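PDB 7JPJ: diaminopimelate decarboxylase from Phaeodactylum tricornutum, which probably catalyses the pyridoxal 5'-phosphate-dependent decarboxylation of diaminopimelate to lysine, the closing step of lysine biosynthesis, and works as a dimer. Local coordinates for residues K36-A41 with H72-H77; A43-P48 with L53-A58. One frame throughout, in Å; residues are numbered along the deposited sequence.

Interaction 1 (K36-A41 with H72-H77); sequences KLEEAA and HSKNIH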
# COMPACT_ATOMS: atom_id res chain seq x y z
N LYS A 36 -21.72 -13.44 -8.22
CA LYS A 36 -20.37 -13.99 -8.16
C LYS A 36 -20.00 -14.45 -6.75
O LYS A 36 -19.17 -15.35 -6.59
CB LYS A 36 -19.36 -12.96 -8.67
CG LYS A 36 -19.18 -12.96 -10.18
CD LYS A 36 -18.35 -14.14 -10.63
CE LYS A 36 -18.31 -14.25 -12.14
NZ LYS A 36 -17.40 -15.35 -12.58
N LEU A 37 -20.61 -13.86 -5.72
CA LEU A 37 -20.38 -14.33 -4.36
C LEU A 37 -21.05 -15.68 -4.12
O LEU A 37 -20.53 -16.51 -3.37
CB LEU A 37 -20.88 -13.30 -3.35
CG LEU A 37 -20.06 -12.02 -3.18
CD1 LEU A 37 -20.86 -11.00 -2.39
CD2 LEU A 37 -18.73 -12.30 -2.51
N GLU A 38 -22.21 -15.91 -4.75
CA GLU A 38 -22.93 -17.16 -4.54
C GLU A 38 -22.21 -18.33 -5.19
O GLU A 38 -22.18 -19.43 -4.63
CB GLU A 38 -24.35 -17.03 -5.09
CG GLU A 38 -25.35 -17.97 -4.45
CD GLU A 38 -26.67 -18.03 -5.19
OE1 GLU A 38 -26.68 -18.45 -6.36
OE2 GLU A 38 -27.70 -17.65 -4.59
N GLU A 39 -21.63 -18.12 -6.37
CA GLU A 39 -20.88 -19.18 -7.04
C GLU A 39 -19.69 -19.63 -6.20
O GLU A 39 -19.43 -20.83 -6.07
CB GLU A 39 -20.41 -18.71 -8.41
CG GLU A 39 -21.50 -18.11 -9.28
CD GLU A 39 -20.98 -17.62 -10.62
OE1 GLU A 39 -19.74 -17.63 -10.81
OE2 GLU A 39 -21.80 -17.24 -11.48
N ALA A 40 -18.95 -18.68 -5.62
CA ALA A 40 -17.78 -19.03 -4.83
C ALA A 40 -18.19 -19.69 -3.51
O ALA A 40 -17.57 -20.67 -3.08
CB ALA A 40 -16.92 -17.80 -4.57
N ALA A 41 -19.24 -19.16 -2.87
CA ALA A 41 -19.71 -19.75 -1.62
C ALA A 41 -20.15 -21.19 -1.82
O ALA A 41 -19.77 -22.08 -1.04
CB ALA A 41 -20.85 -18.91 -1.05
N HIS A 72 -22.26 -15.08 6.24
CA HIS A 72 -22.85 -15.64 7.44
C HIS A 72 -24.18 -16.32 7.13
O HIS A 72 -24.48 -17.40 7.65
CB HIS A 72 -23.03 -14.56 8.51
CG HIS A 72 -23.57 -15.08 9.80
ND1 HIS A 72 -24.66 -14.52 10.44
CD2 HIS A 72 -23.19 -16.13 10.57
CE1 HIS A 72 -24.92 -15.19 11.55
NE2 HIS A 72 -24.04 -16.17 11.65
N SER A 73 -25.00 -15.70 6.27
CA SER A 73 -26.26 -16.30 5.87
C SER A 73 -26.07 -17.61 5.10
O SER A 73 -27.00 -18.41 5.03
CB SER A 73 -27.06 -15.32 5.02
OG SER A 73 -26.38 -15.01 3.82
N LYS A 74 -24.89 -17.82 4.53
CA LYS A 74 -24.57 -19.06 3.84
C LYS A 74 -23.87 -20.08 4.74
O LYS A 74 -23.35 -21.08 4.23
CB LYS A 74 -23.69 -18.77 2.62
CG LYS A 74 -24.40 -18.00 1.52
CD LYS A 74 -25.45 -18.86 0.84
CE LYS A 74 -24.99 -19.32 -0.53
NZ LYS A 74 -26.07 -20.05 -1.26
N ASN A 75 -23.86 -19.84 6.05
CA ASN A 75 -23.23 -20.73 7.03
C ASN A 75 -21.73 -20.87 6.81
O ASN A 75 -21.14 -21.92 7.07
CB ASN A 75 -23.90 -22.11 7.05
CG ASN A 75 -25.35 -22.05 7.46
OD1 ASN A 75 -25.76 -21.13 8.17
ND2 ASN A 75 -26.14 -23.01 7.00
N ILE A 76 -21.10 -19.80 6.34
CA ILE A 76 -19.64 -19.72 6.22
C ILE A 76 -19.11 -18.93 7.40
O ILE A 76 -19.62 -17.85 7.72
CB ILE A 76 -19.23 -19.07 4.89
CG1 ILE A 76 -19.52 -20.01 3.72
CG2 ILE A 76 -17.76 -18.68 4.92
CD1 ILE A 76 -19.05 -19.48 2.39
N HIS A 77 -18.10 -19.47 8.07
CA HIS A 77 -17.55 -18.86 9.27
C HIS A 77 -16.49 -17.83 8.89
O HIS A 77 -16.29 -17.51 7.72
CB HIS A 77 -17.03 -19.94 10.21
CG HIS A 77 -18.10 -20.83 10.77
ND1 HIS A 77 -18.03 -21.37 12.04
CD2 HIS A 77 -19.26 -21.26 10.24
CE1 HIS A 77 -19.10 -22.10 12.26
NE2 HIS A 77 -19.87 -22.05 11.19
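Ala41, on helix 34-45, and Lys74, just past the end of helix 65-73, bring their backbones closest here, with CA atoms 7.3 Å apart. That spacing leaves the contact to side chains, and the area buried is small, 161 Å² over both sides. Two residues of 72-77 converge on Ala41. Ile76 reaches it with the end of its longer branch: CG1 lies opposite the carbonyl carbon (chi1 -71°) and the chain then runs straight on, which brings CD1 to 3.9 Å from Ala41 CB. Lys74 comes to the same methyl with its aliphatic part, CE standing 4.2 Å from Ala41 CB. Bends at chi2 and chi3 (-70° and -105°) fold this lysine over so that its end crosses the side chain of Glu38 at about a right angle. The ammonium group meets the stem of that glutamate rather than its carboxylate, with Lys74 NZ 3.9 Å from Glu38 CG. Because Glu38 OE2 is 4.4 Å from Lys74 NZ, the opposite charges are near neighbours without forming a salt bridge; Asp42 adds a long, weak ion pair to the same nitrogen. A Schellman motif ends helix 65-73: Asn75, at positive phi, is its C-prime residue, with Ile76 N bonded to Phe71 O and Asn75 N to His72 O. This helix belongs to the beta-alpha-beta crossover 53-58/65-73/77-80 of a TIM-barrel-type domain.

Interaction 2 (A43-P48 with L53-A58); sequences ACLAFP and LTVRYA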
# COMPACT_ATOMS: atom_id res chain seq x y z
N ALA A 43 -19.29 -23.20 -4.30
CA ALA A 43 -18.15 -24.02 -4.69
C ALA A 43 -17.30 -24.42 -3.49
O ALA A 43 -16.72 -25.51 -3.48
CB ALA A 43 -17.29 -23.27 -5.72
N CYS A 44 -17.22 -23.56 -2.47
CA CYS A 44 -16.43 -23.90 -1.29
C CYS A 44 -17.20 -24.81 -0.35
O CYS A 44 -16.62 -25.75 0.22
CB CYS A 44 -16.00 -22.63 -0.56
SG CYS A 44 -14.85 -21.60 -1.50
N LEU A 45 -18.50 -24.57 -0.17
CA LEU A 45 -19.33 -25.46 0.64
C LEU A 45 -19.46 -26.85 0.04
O LEU A 45 -19.91 -27.76 0.74
CB LEU A 45 -20.72 -24.84 0.84
CG LEU A 45 -20.78 -23.62 1.75
CD1 LEU A 45 -22.06 -22.84 1.52
CD2 LEU A 45 -20.65 -24.03 3.20
N ALA A 46 -19.08 -27.03 -1.22
CA ALA A 46 -19.09 -28.33 -1.88
C ALA A 46 -17.72 -29.00 -1.87
O ALA A 46 -17.48 -29.94 -2.64
CB ALA A 46 -19.60 -28.19 -3.31
N PHE A 47 -16.80 -28.52 -1.03
CA PHE A 47 -15.46 -29.08 -0.96
C PHE A 47 -15.53 -30.53 -0.48
O PHE A 47 -16.23 -30.81 0.51
CB PHE A 47 -14.59 -28.25 -0.02
CG PHE A 47 -13.11 -28.46 -0.21
CD1 PHE A 47 -12.47 -29.50 0.44
CD2 PHE A 47 -12.37 -27.61 -1.01
CE1 PHE A 47 -11.11 -29.70 0.27
CE2 PHE A 47 -11.01 -27.80 -1.18
CZ PHE A 47 -10.38 -28.85 -0.53
N PRO A 48 -14.85 -31.46 -1.13
CA PRO A 48 -14.89 -32.86 -0.69
C PRO A 48 -14.31 -33.02 0.71
O PRO A 48 -13.20 -32.57 0.99
CB PRO A 48 -14.04 -33.59 -1.74
CG PRO A 48 -14.04 -32.68 -2.93
CD PRO A 48 -14.08 -31.29 -2.38
N LEU A 53 -17.00 -30.66 7.16
CA LEU A 53 -16.30 -29.52 6.59
C LEU A 53 -16.81 -28.23 7.21
O LEU A 53 -18.00 -28.09 7.50
CB LEU A 53 -16.49 -29.47 5.07
CG LEU A 53 -16.12 -28.16 4.35
CD1 LEU A 53 -14.61 -28.01 4.23
CD2 LEU A 53 -16.79 -28.07 2.99
N THR A 54 -15.90 -27.28 7.42
CA THR A 54 -16.23 -25.92 7.80
C THR A 54 -15.46 -24.96 6.91
O THR A 54 -14.24 -25.10 6.76
CB THR A 54 -15.89 -25.64 9.27
OG1 THR A 54 -16.51 -26.62 10.10
CG2 THR A 54 -16.38 -24.25 9.68
N VAL A 55 -16.15 -24.00 6.32
CA VAL A 55 -15.54 -22.99 5.47
C VAL A 55 -15.44 -21.69 6.26
O VAL A 55 -16.44 -21.18 6.75
CB VAL A 55 -16.34 -22.78 4.17
CG1 VAL A 55 -15.72 -21.66 3.35
CG2 VAL A 55 -16.39 -24.07 3.37
N ARG A 56 -14.22 -21.17 6.38
CA ARG A 56 -13.97 -19.90 7.04
C ARG A 56 -13.56 -18.86 6.00
O ARG A 56 -12.67 -19.11 5.18
CB ARG A 56 -12.87 -20.03 8.10
CG ARG A 56 -13.06 -21.20 9.05
CD ARG A 56 -12.32 -20.96 10.36
NE ARG A 56 -13.24 -20.68 11.45
CZ ARG A 56 -13.51 -21.52 12.44
NH1 ARG A 56 -12.92 -22.71 12.48
NH2 ARG A 56 -14.36 -21.19 13.39
N TYR A 57 -14.20 -17.70 6.04
CA TYR A 57 -13.83 -16.60 5.17
C TYR A 57 -12.68 -15.82 5.80
O TYR A 57 -12.80 -15.34 6.93
CB TYR A 57 -15.02 -15.68 4.91
CG TYR A 57 -14.67 -14.40 4.17
CD1 TYR A 57 -13.82 -14.41 3.07
CD2 TYR A 57 -15.20 -13.18 4.57
CE1 TYR A 57 -13.49 -13.25 2.40
CE2 TYR A 57 -14.89 -12.01 3.90
CZ TYR A 57 -14.03 -12.05 2.82
OH TYR A 57 -13.72 -10.89 2.16
N ALA A 58 -11.57 -15.70 5.07
CA ALA A 58 -10.44 -14.89 5.49
C ALA A 58 -10.77 -13.43 5.22
O ALA A 58 -10.45 -12.88 4.16
CB ALA A 58 -9.17 -15.32 4.77
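The carbonyl oxygen of Cys44 accepts a backbone hydrogen bond from Phe47 N at 3.0 Å, and two methyl groups of the facing strand pack on it. The bond closes the turn by which the chain leaves helix 34-45 for the loop leading to strand 53-58, a member of the parallel sheet of the TIM-barrel-type pyridoxal-binding domain. Alternation along that strand decides what takes part: Leu53 and Val55 direct their side chains to the helix end, whereas Thr54 between them points away and its OG1 is hydrogen-bonded to Gln275. Leu53 works through a single branch. Its CG lies across from the backbone N (chi1 165°), and CD2 sits against the turn, 3.7 Å from Phe47 CB and 3.9 Å from Leu45 O. Phe47 offers only its CB to Leu53; with CG anti to its own backbone N (chi1 -162°), the ring leads away and touches Leu252 and Met276. Both methyls of Val55 face Cys44: CG1 is 4.0 Å from Cys44 CB, and CG2 packs on the carbonyl, with Leu45 CD2 a looser neighbour of CG2 at 4.3 Å. Leu45 starts away from the strand and only its end returns to it. Around the pair, Tyr283 and Leu284 touch Cys44, and Ile278 of the adjoining strand touches Val55. The contact is plain packing, with the Cys44 side chain about 14 Å from the bound D-lysine. Leu53 CD2 and Val55 CG2 each lie 3.6 Å from Cys44 O.

How the interactions relate
Helix 34-45 serves both contacts: its middle faces the 72-77 turn in interaction 1, and its final residues face strand 53-58 in interaction 2. The centres are 9 Å apart, and the two are joined through neighbouring parallel strands, where His77 N to Val55 O and His77 O to Tyr57 N, each 2.7 Å, are probable hydrogen bonds. Interaction 2 is largely buried, although Leu45 at its margin is exposed, and almost wholly apolar, apart from backbone carbonyls. Interaction 1 is partly buried, pairing an aliphatic patch with a charged fringe. Between them, Ile76 packs on Val55 and Leu45 CD1 lies 3.5 Å from Lys74 O, so the two contacts touch directly.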